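Local coordinates for protein endo-alpha-(1->5)-L-arabinanase (Bacillus licheniformis, PDB 6B7K) that probably cleaves internal alpha-1,5-arabinofuranosidic linkages of arabinan, as a calcium-binding glycoside hydrolase of family 43, at residues 195-200 with 263-268. Numbering follows the deposited sequence.
Sequences NITYKD and QDVLNN. With CA (calcium ion), chain F.
Asn195 reaches across to Gln263, Asp264 and Val265 with its whole side chain. CB of Asn195 lies 3.6 Å from OD1 of Asp264, the carboxylate that grips the calcium ion through both oxygens. With CG set between the backbone N and the carbonyl carbon (chi1 67°), the amide is aimed at the facing strand. There OD1 of Asn195 accepts a hydrogen bond from NE2 of Gln263, which also donates to O of Ala193, the two side-chain amide planes 41° apart; ND2 of Asn195 rests against CG2 of Val265 at 3.3 Å. With an alanine here, the Gln263 amide would probably keep Ala193 but lose this acceptor, and a gap would open beside CG2 of Val265. Farther along, OG1 of Thr197 donates to OD1 of Asn268, while ND2 of Asn268 donates to O of Tyr198 (2.8 Å), so one amide ties a side chain and a backbone carbonyl together. Water bound to the calcium ion also donates to O of Val265; Asp84 and Asp142 add ligands, and Ser25 bonds to OD2 of Asp264. Segments 195-199 and 263-266, the ends of edge strands 191-199 and 257-266, run roughly parallel at 24°, joining adjacent blades of the five-bladed beta-propeller near its axis.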
loop_
_atom_site.group_PDB
_atom_site.type_symbol
_atom_site.label_atom_id
_atom_site.label_comp_id
_atom_site.label_asym_id
_atom_site.label_seq_id
_atom_site.Cartn_x
_atom_site.Cartn_y
_atom_site.Cartn_z
ATOM N N ASN A 195 -2.272 -2.136 4.812
ATOM C CA ASN A 195 -2.693 -0.787 5.168
ATOM C C ASN A 195 -3.636 -0.877 6.359
ATOM O O ASN A 195 -4.518 -1.742 6.392
ATOM C CB ASN A 195 -3.349 -0.058 3.982
ATOM C CG ASN A 195 -4.670 -0.666 3.569
ATOM O OD1 ASN A 195 -4.725 -1.536 2.699
ATOM N ND2 ASN A 195 -5.751 -0.197 4.183
ATOM N N ILE A 196 -3.429 -0.001 7.340
ATOM C CA ILE A 196 -4.160 -0.025 8.602
ATOM C C ILE A 196 -4.971 1.256 8.724
ATOM O O ILE A 196 -4.505 2.334 8.342
ATOM C CB ILE A 196 -3.207 -0.175 9.806
ATOM C CG1 ILE A 196 -2.182 -1.277 9.549
ATOM C CG2 ILE A 196 -3.992 -0.457 11.077
ATOM C CD1 ILE A 196 -1.186 -1.446 10.670
ATOM N N THR A 197 -6.183 1.137 9.264
ATOM C CA THR A 197 -7.027 2.292 9.520
ATOM C C THR A 197 -7.803 2.082 10.811
ATOM O O THR A 197 -8.160 0.955 11.164
ATOM C CB THR A 197 -8.003 2.558 8.363
ATOM O OG1 THR A 197 -8.872 3.645 8.710
ATOM C CG2 THR A 197 -8.832 1.320 8.065
ATOM N N TYR A 198 -8.058 3.183 11.512
ATOM C CA TYR A 198 -8.827 3.175 12.749
ATOM C C TYR A 198 -10.247 3.659 12.487
ATOM O O TYR A 198 -10.457 4.644 11.772
ATOM C CB TYR A 198 -8.167 4.060 13.811
ATOM C CG TYR A 198 -8.984 4.221 15.077
ATOM C CD1 TYR A 198 -8.888 3.300 16.112
ATOM C CD2 TYR A 198 -9.850 5.297 15.238
ATOM C CE1 TYR A 198 -9.633 3.444 17.266
ATOM C CE2 TYR A 198 -10.599 5.447 16.390
ATOM C CZ TYR A 198 -10.485 4.518 17.400
ATOM O OH TYR A 198 -11.227 4.668 18.547
ATOM N N LYS A 199 -11.219 2.967 13.076
ATOM C CA LYS A 199 -12.615 3.379 12.958
ATOM C C LYS A 199 -13.404 2.802 14.120
ATOM O O LYS A 199 -13.474 1.577 14.271
ATOM C CB LYS A 199 -13.215 2.930 11.629
ATOM C CG LYS A 199 -14.708 3.180 11.552
ATOM C CD LYS A 199 -15.272 2.820 10.201
ATOM C CE LYS A 199 -16.785 2.953 10.196
ATOM N NZ LYS A 199 -17.227 4.326 10.558
ATOM N N ASP A 200 -13.994 3.679 14.927
ATOM C CA ASP A 200 -14.910 3.307 16.004
ATOM C C ASP A 200 -14.308 2.231 16.910
ATOM O O ASP A 200 -14.876 1.160 17.120
ATOM C CB ASP A 200 -16.259 2.864 15.434
ATOM C CG ASP A 200 -17.040 4.016 14.823
ATOM O OD1 ASP A 200 -16.606 4.542 13.777
ATOM O OD2 ASP A 200 -18.085 4.397 15.392
ATOM N N GLN A 263 -4.342 -2.972 -2.082
ATOM C CA GLN A 263 -5.393 -2.006 -1.830
ATOM C C GLN A 263 -4.900 -0.900 -0.901
ATOM O O GLN A 263 -3.806 -0.957 -0.334
ATOM C CB GLN A 263 -6.613 -2.693 -1.220
ATOM C CG GLN A 263 -6.450 -3.029 0.257
ATOM C CD GLN A 263 -5.275 -3.952 0.530
ATOM O OE1 GLN A 263 -5.047 -4.918 -0.198
ATOM N NE2 GLN A 263 -4.515 -3.647 1.573
ATOM N N ASP A 264 -5.735 0.125 -0.760
ATOM C CA ASP A 264 -5.527 1.175 0.223
ATOM C C ASP A 264 -6.866 1.856 0.453
ATOM O O ASP A 264 -7.721 1.880 -0.437
ATOM C CB ASP A 264 -4.467 2.187 -0.231
ATOM C CG ASP A 264 -3.823 2.919 0.933
ATOM O OD1 ASP A 264 -4.311 2.778 2.073
ATOM O OD2 ASP A 264 -2.820 3.625 0.710
ATOM N N VAL A 265 -7.047 2.394 1.656
ATOM C CA VAL A 265 -8.300 3.022 2.056
ATOM C C VAL A 265 -8.053 4.499 2.333
ATOM O O VAL A 265 -7.003 4.876 2.866
ATOM C CB VAL A 265 -8.922 2.328 3.286
ATOM C CG1 VAL A 265 -9.371 0.920 2.928
ATOM C CG2 VAL A 265 -7.931 2.295 4.440
ATOM N N LEU A 266 -9.025 5.334 1.967
ATOM C CA LEU A 266 -8.938 6.776 2.157
ATOM C C LEU A 266 -10.165 7.261 2.911
ATOM O O LEU A 266 -11.298 6.996 2.495
ATOM C CB LEU A 266 -8.832 7.513 0.819
ATOM C CG LEU A 266 -8.999 9.036 0.855
ATOM C CD1 LEU A 266 -7.867 9.688 1.636
ATOM C CD2 LEU A 266 -9.087 9.604 -0.556
ATOM N N ASN A 267 -9.932 7.967 4.018
ATOM C CA ASN A 267 -10.982 8.626 4.792
ATOM C C ASN A 267 -12.041 7.645 5.288
ATOM O O ASN A 267 -13.178 8.044 5.559
ATOM C CB ASN A 267 -11.636 9.752 3.979
ATOM C CG ASN A 267 -12.212 10.851 4.853
ATOM O OD1 ASN A 267 -11.883 10.960 6.035
ATOM N ND2 ASN A 267 -13.072 11.680 4.271
ATOM N N ASN A 268 -11.679 6.363 5.405
ATOM C CA ASN A 268 -12.591 5.319 5.879
ATOM C C ASN A 268 -13.867 5.262 5.041
ATOM O O ASN A 268 -14.961 5.034 5.562
ATOM C CB ASN A 268 -12.931 5.505 7.361
ATOM C CG ASN A 268 -11.806 5.075 8.277
ATOM O OD1 ASN A 268 -10.997 4.218 7.923
ATOM N ND2 ASN A 268 -11.755 5.664 9.467
HETATM CA CA CA F . -2.339 4.400 3.052
HETATM O O HOH W 1 -4.657 5.296 3.855
#